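PDB 4ZM4: aminotransferase from Streptomyces pactum, which belongs to the class-III aminotransferases, a family of pyridoxal-phosphate-dependent enzymes, and forms an assembly of two identical chains. Local coordinates for residues A84-K89 / L95-D100; V114-F119 / M299-E304. The protein carries 1 engineered substitution. All coordinates share one frame; numbering follows the deposited sequence.

Contact 1: residues A84-K89 / L95-D100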
loop_
_atom_site.group_PDB
_atom_site.type_symbol
_atom_site.label_atom_id
_atom_site.label_comp_id
_atom_site.label_asym_id
_atom_site.label_seq_id
_atom_site.Cartn_x
_atom_site.Cartn_y
_atom_site.Cartn_z
ATOM N N ALA B 84 -10.095 -3.313 16.513
ATOM C CA ALA B 84 -10.533 -4.668 16.855
ATOM C C ALA B 84 -12.052 -4.844 16.801
ATOM O O ALA B 84 -12.567 -5.877 16.363
ATOM C CB ALA B 84 -10.025 -5.052 18.235
ATOM N N ASP B 85 -12.786 -3.837 17.244
ATOM C CA ASP B 85 -14.232 -3.852 17.105
ATOM C C ASP B 85 -14.670 -3.944 15.634
ATOM O O ASP B 85 -15.639 -4.613 15.313
ATOM C CB ASP B 85 -14.826 -2.600 17.734
ATOM C CG ASP B 85 -16.340 -2.609 17.710
ATOM O OD1 ASP B 85 -16.898 -3.584 18.216
ATOM O OD2 ASP B 85 -16.966 -1.657 17.204
ATOM N N GLN B 86 -13.960 -3.248 14.765
ATOM C CA GLN B 86 -14.255 -3.286 13.341
ATOM C C GLN B 86 -13.998 -4.649 12.717
ATOM O O GLN B 86 -14.736 -5.055 11.814
ATOM C CB GLN B 86 -13.451 -2.226 12.576
ATOM C CG GLN B 86 -14.087 -1.857 11.253
ATOM C CD GLN B 86 -15.542 -1.459 11.451
ATOM O OE1 GLN B 86 -15.835 -0.580 12.240
ATOM N NE2 GLN B 86 -16.447 -2.108 10.724
ATOM N N PHE B 87 -12.976 -5.346 13.206
ATOM C CA PHE B 87 -12.718 -6.726 12.779
ATOM C C PHE B 87 -13.893 -7.642 13.107
ATOM O O PHE B 87 -14.177 -8.583 12.375
ATOM C CB PHE B 87 -11.399 -7.260 13.370
ATOM C CG PHE B 87 -10.195 -6.890 12.552
ATOM C CD1 PHE B 87 -9.835 -7.653 11.451
ATOM C CD2 PHE B 87 -9.467 -5.756 12.829
ATOM C CE1 PHE B 87 -8.751 -7.292 10.671
ATOM C CE2 PHE B 87 -8.378 -5.402 12.077
ATOM C CZ PHE B 87 -8.025 -6.151 10.994
ATOM N N ALA B 88 -14.600 -7.351 14.194
ATOM C CA ALA B 88 -15.739 -8.155 14.592
ATOM C C ALA B 88 -16.980 -7.796 13.797
ATOM O O ALA B 88 -17.919 -8.598 13.744
ATOM C CB ALA B 88 -15.996 -7.997 16.082
ATOM N N LYS B 89 -16.983 -6.624 13.146
ATOM C CA LYS B 89 -18.166 -6.127 12.419
ATOM C C LYS B 89 -18.043 -6.066 10.903
ATOM O O LYS B 89 -18.941 -5.543 10.223
ATOM C CB LYS B 89 -18.545 -4.732 12.931
ATOM C CG LYS B 89 -19.036 -4.711 14.369
ATOM C CD LYS B 89 -19.309 -3.291 14.821
ATOM C CE LYS B 89 -19.687 -3.240 16.308
ATOM N NZ LYS B 89 -19.614 -1.851 16.846
ATOM N N LEU B 95 -17.265 -2.124 -0.451
ATOM C CA LEU B 95 -18.471 -1.327 -0.686
ATOM C C LEU B 95 -18.393 -0.060 0.143
ATOM O O LEU B 95 -17.665 -0.016 1.126
ATOM C CB LEU B 95 -19.727 -2.144 -0.280
ATOM C CG LEU B 95 -19.977 -3.377 -1.144
ATOM C CD1 LEU B 95 -20.842 -4.412 -0.479
ATOM C CD2 LEU B 95 -20.596 -2.960 -2.469
ATOM N N PRO B 96 -19.139 0.974 -0.242
ATOM C CA PRO B 96 -19.251 2.161 0.617
ATOM C C PRO B 96 -19.791 1.770 2.003
ATOM O O PRO B 96 -20.530 0.826 2.110
ATOM C CB PRO B 96 -20.255 3.060 -0.128
ATOM C CG PRO B 96 -20.350 2.510 -1.517
ATOM C CD PRO B 96 -19.986 1.055 -1.435
ATOM N N HIS B 97 -19.397 2.498 3.036
ATOM C CA HIS B 97 -19.647 2.103 4.396
ATOM C C HIS B 97 -19.947 3.364 5.148
ATOM O O HIS B 97 -19.481 4.418 4.751
ATOM C CB HIS B 97 -18.381 1.451 4.984
ATOM C CG HIS B 97 -18.598 0.712 6.272
ATOM N ND1 HIS B 97 -18.719 1.346 7.489
ATOM C CD2 HIS B 97 -18.681 -0.616 6.538
ATOM C CE1 HIS B 97 -18.878 0.451 8.452
ATOM N NE2 HIS B 97 -18.840 -0.750 7.902
ATOM N N GLU B 98 -20.717 3.269 6.231
ATOM C CA GLU B 98 -21.022 4.444 7.074
ATOM C C GLU B 98 -19.792 5.216 7.576
ATOM O O GLU B 98 -19.872 6.422 7.797
ATOM C CB GLU B 98 -21.863 4.050 8.279
ATOM C CG GLU B 98 -23.273 3.719 7.909
ATOM C CD GLU B 98 -24.190 3.624 9.102
ATOM O OE1 GLU B 98 -23.999 2.673 9.903
ATOM O OE2 GLU B 98 -25.124 4.479 9.187
ATOM N N LEU B 99 -18.676 4.523 7.793
ATOM C CA LEU B 99 -17.447 5.153 8.287
ATOM C C LEU B 99 -16.861 6.158 7.275
ATOM O O LEU B 99 -16.292 7.160 7.678
ATOM C CB LEU B 99 -16.386 4.088 8.615
ATOM C CG LEU B 99 -16.656 3.213 9.830
ATOM C CD1 LEU B 99 -15.769 1.987 9.821
ATOM C CD2 LEU B 99 -16.463 4.008 11.108
ATOM N N ASP B 100 -17.003 5.864 5.989
ATOM C CA ASP B 100 -16.357 6.644 4.925
ATOM C C ASP B 100 -16.625 8.145 5.078
ATOM O O ASP B 100 -15.695 8.933 5.065
ATOM C CB ASP B 100 -16.801 6.167 3.527
ATOM C CG ASP B 100 -16.513 4.683 3.278
ATOM O OD1 ASP B 100 -15.927 4.014 4.141
ATOM O OD2 ASP B 100 -16.930 4.148 2.230
HETATM O O HOH W 1 -18.542 -3.161 8.318
#
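Q86 meets H97 and L99 through its terminal amide. Its CG stands anti to the backbone N (chi1 -158°) and the chain then bends at chi2, which brings OE1 to L99 and NE2 to H97; these side chains come from the opposite direction. Q86 OE1 lies 3.5 Å from L99 CD1, a van der Waals contact; the oxygen finds its hydrogen bond with R319 of helix 315-329. Q86 NE2 is 3.9 Å from H97 NE2, too far for a bond. It approaches the imidazole obliquely, with amide and ring planes 89° apart, and is hydrogen-bonded to G90 O in the linker. With both amide atoms engaged, the rotation of the group should be fixed. H97 is the N-cap of helix 98-110 and forms a capping box with D100. H97 ND1 accepts from L99 N at 3.2 Å, in the ring plane and nearly straight (173°), while H97 N donates to D100 OD2 at 3.1 Å from above the carboxylate plane. This bond to ND1 fixes the imidazole's rotation, and H315 meets the ring. A water donates to K89 O at 3.1 Å; its approach to H97 NE2 is so short that this bond is doubtful.

Contact 2: residues V114-F119 / M299-E304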
loop_
_atom_site.group_PDB
_atom_site.type_symbol
_atom_site.label_atom_id
_atom_site.label_comp_id
_atom_site.label_asym_id
_atom_site.label_seq_id
_atom_site.Cartn_x
_atom_site.Cartn_y
_atom_site.Cartn_z
ATOM N N VAL B 114 -8.191 20.718 2.688
ATOM C CA VAL B 114 -8.847 19.485 2.262
ATOM C C VAL B 114 -10.339 19.506 2.533
ATOM O O VAL B 114 -10.759 19.654 3.685
ATOM C CB VAL B 114 -8.256 18.244 2.969
ATOM C CG1 VAL B 114 -9.030 16.985 2.592
ATOM C CG2 VAL B 114 -6.785 18.083 2.626
ATOM N N GLU B 115 -11.129 19.349 1.476
ATOM C CA GLU B 115 -12.578 19.160 1.594
ATOM C C GLU B 115 -13.024 17.752 1.167
ATOM O O GLU B 115 -14.020 17.252 1.651
ATOM C CB GLU B 115 -13.304 20.212 0.763
ATOM C CG GLU B 115 -13.053 21.627 1.263
ATOM C CD GLU B 115 -13.697 22.726 0.402
ATOM O OE1 GLU B 115 -13.822 22.568 -0.820
ATOM O OE2 GLU B 115 -14.085 23.751 0.977
ATOM N N GLN B 116 -12.315 17.142 0.234
ATOM C CA GLN B 116 -12.587 15.776 -0.224
ATOM C C GLN B 116 -11.274 15.008 -0.333
ATOM O O GLN B 116 -10.211 15.588 -0.605
ATOM C CB GLN B 116 -13.232 15.791 -1.605
ATOM C CG GLN B 116 -14.571 16.473 -1.668
ATOM C CD GLN B 116 -15.174 16.433 -3.078
ATOM O OE1 GLN B 116 -14.537 16.843 -4.063
ATOM N NE2 GLN B 116 -16.423 15.999 -3.168
ATOM N N VAL B 117 -11.349 13.698 -0.156
ATOM C CA VAL B 117 -10.164 12.849 -0.217
ATOM C C VAL B 117 -10.451 11.572 -0.975
ATOM O O VAL B 117 -11.612 11.244 -1.245
ATOM C CB VAL B 117 -9.653 12.457 1.202
ATOM C CG1 VAL B 117 -9.214 13.659 1.977
ATOM C CG2 VAL B 117 -10.731 11.714 1.999
ATOM N N ARG B 118 -9.375 10.866 -1.321
ATOM C CA ARG B 118 -9.439 9.443 -1.604
ATOM C C ARG B 118 -8.376 8.755 -0.768
ATOM O O ARG B 118 -7.359 9.349 -0.432
ATOM C CB ARG B 118 -9.256 9.156 -3.068
ATOM C CG ARG B 118 -10.492 9.483 -3.891
ATOM C CD ARG B 118 -10.606 8.581 -5.100
ATOM N NE ARG B 118 -11.639 9.000 -6.030
ATOM C CZ ARG B 118 -11.969 8.319 -7.125
ATOM N NH1 ARG B 118 -11.346 7.175 -7.434
ATOM N NH2 ARG B 118 -12.942 8.767 -7.912
ATOM N N PHE B 119 -8.679 7.535 -0.350
ATOM C CA PHE B 119 -7.788 6.763 0.496
ATOM C C PHE B 119 -6.958 5.781 -0.315
ATOM O O PHE B 119 -7.334 5.386 -1.422
ATOM C CB PHE B 119 -8.570 5.995 1.551
ATOM C CG PHE B 119 -9.212 6.893 2.577
ATOM C CD1 PHE B 119 -8.450 7.409 3.625
ATOM C CD2 PHE B 119 -10.536 7.244 2.466
ATOM C CE1 PHE B 119 -9.013 8.250 4.541
ATOM C CE2 PHE B 119 -11.093 8.088 3.382
ATOM C CZ PHE B 119 -10.337 8.603 4.415
ATOM N N MET B 299 -11.754 16.087 -10.980
ATOM C CA MET B 299 -11.693 14.952 -11.899
ATOM C C MET B 299 -11.921 13.622 -11.191
ATOM O O MET B 299 -12.198 12.607 -11.842
ATOM C CB MET B 299 -10.401 14.953 -12.689
ATOM C CG MET B 299 -10.236 16.212 -13.534
ATOM S SD MET B 299 -8.982 16.030 -14.813
ATOM C CE MET B 299 -9.857 15.064 -16.060
ATOM N N LEU B 300 -11.785 13.598 -9.868
ATOM C CA LEU B 300 -12.077 12.391 -9.110
ATOM C C LEU B 300 -13.517 12.371 -8.686
ATOM O O LEU B 300 -14.074 11.306 -8.458
ATOM C CB LEU B 300 -11.136 12.259 -7.909
ATOM C CG LEU B 300 -9.721 11.866 -8.272
ATOM C CD1 LEU B 300 -8.820 11.883 -7.041
ATOM C CD2 LEU B 300 -9.664 10.493 -8.918
ATOM N N ALA B 301 -14.125 13.552 -8.526
ATOM C CA ALA B 301 -15.557 13.645 -8.172
ATOM C C ALA B 301 -16.371 13.139 -9.335
ATOM O O ALA B 301 -17.404 12.533 -9.138
ATOM C CB ALA B 301 -15.954 15.079 -7.822
ATOM N N SER B 302 -15.880 13.375 -10.549
ATOM C CA SER B 302 -16.528 12.910 -11.764
ATOM C C SER B 302 -16.113 11.485 -12.150
ATOM O O SER B 302 -16.617 10.937 -13.122
ATOM C CB SER B 302 -16.185 13.863 -12.907
ATOM O OG SER B 302 -14.807 13.791 -13.234
ATOM N N ASN B 303 -15.181 10.895 -11.397
ATOM C CA ASN B 303 -14.612 9.563 -11.683
ATOM C C ASN B 303 -14.003 9.436 -13.093
ATOM O O ASN B 303 -13.974 8.353 -13.691
ATOM C CB ASN B 303 -15.650 8.465 -11.433
ATOM C CG ASN B 303 -15.018 7.178 -10.952
ATOM O OD1 ASN B 303 -14.073 7.189 -10.155
ATOM N ND2 ASN B 303 -15.519 6.062 -11.435
ATOM N N GLU B 304 -13.490 10.553 -13.598
ATOM C CA GLU B 304 -12.803 10.598 -14.864
ATOM C C GLU B 304 -11.316 10.264 -14.632
ATOM O O GLU B 304 -10.714 9.536 -15.413
ATOM C CB GLU B 304 -12.971 11.986 -15.509
ATOM C CG GLU B 304 -12.648 12.035 -16.994
ATOM C CD GLU B 304 -12.923 13.394 -17.629
ATOM O OE1 GLU B 304 -13.679 14.210 -17.023
ATOM O OE2 GLU B 304 -12.362 13.642 -18.728
#
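R118 carries this contact, lying against L300 with the face of its guanidinium and meeting N303 at the edge. CG is anti to the carbonyl carbon, and the chain runs extended from CG to NE, taking the charged group from strand 116-120 to the end of helix 298-301. There the two side chains pass at a slant: L300 CD2 sits over the centre of the guanidinium, 3.6 Å from R118 CZ, and L300 CB is 3.8 Å from R118 NE.

N303 approaches differently. Its side chain crosses that of R118 at about a right angle, yet the amide and guanidinium planes are only 31° apart. N303 OD1 itself lies at the edge, almost in the guanidinium plane, and accepts from R118 NH2 at 3.0 Å along a fairly straight path (167°). R118 NH2 also donates to L300 O at 2.8 Å. This second bond is more bent (142° at the hydrogen), but the donor lies in the carbonyl plane, on a lone pair.

R118 NE and NH1 bind A26, S30 and S32 of the second subunit, so all three guanidinium nitrogens are hydrogen-bonded. N303 ND2 also reaches S32 O of that subunit, and its amide thus spans R118 and the interface. At the margin, Q116 OE1 comes within 4.4 Å of A301 CB.

The helix end itself is closed by the backbone. N303, with positive phi, is the C-prime residue of a Schellman motif, in which E304 N donates to M299 O at 3.0 Å and N303 N makes a weak bond to L300 O. R118 thus adds a side-chain donor to the carbonyl end of a Schellman-terminated helix, beside the outermost strand of the seven-stranded mixed sheet found in the large domain of fold-type I pyridoxal-phosphate enzymes.

Overall arrangement
From the N terminus, helix 77-89 comes first, and contact 1 closes the short connection between it and helix 98-110, with five residues between its segments. The chain then follows that helix into strand 116-120, where contact 2 opens; its partner, segment 299-304, comes only after another 179 residues that include the remaining six strands of the large sheet. The contacts are in series, neither nested nor crossed. The centres of contact 1 and contact 2 are about 21 Å apart, and they do not touch. Helix 98-110 is the continuous connection: it starts in contact 1, and its A103 and I107 pack against side chains of segment 114-119. Both contacts also border the second subunit.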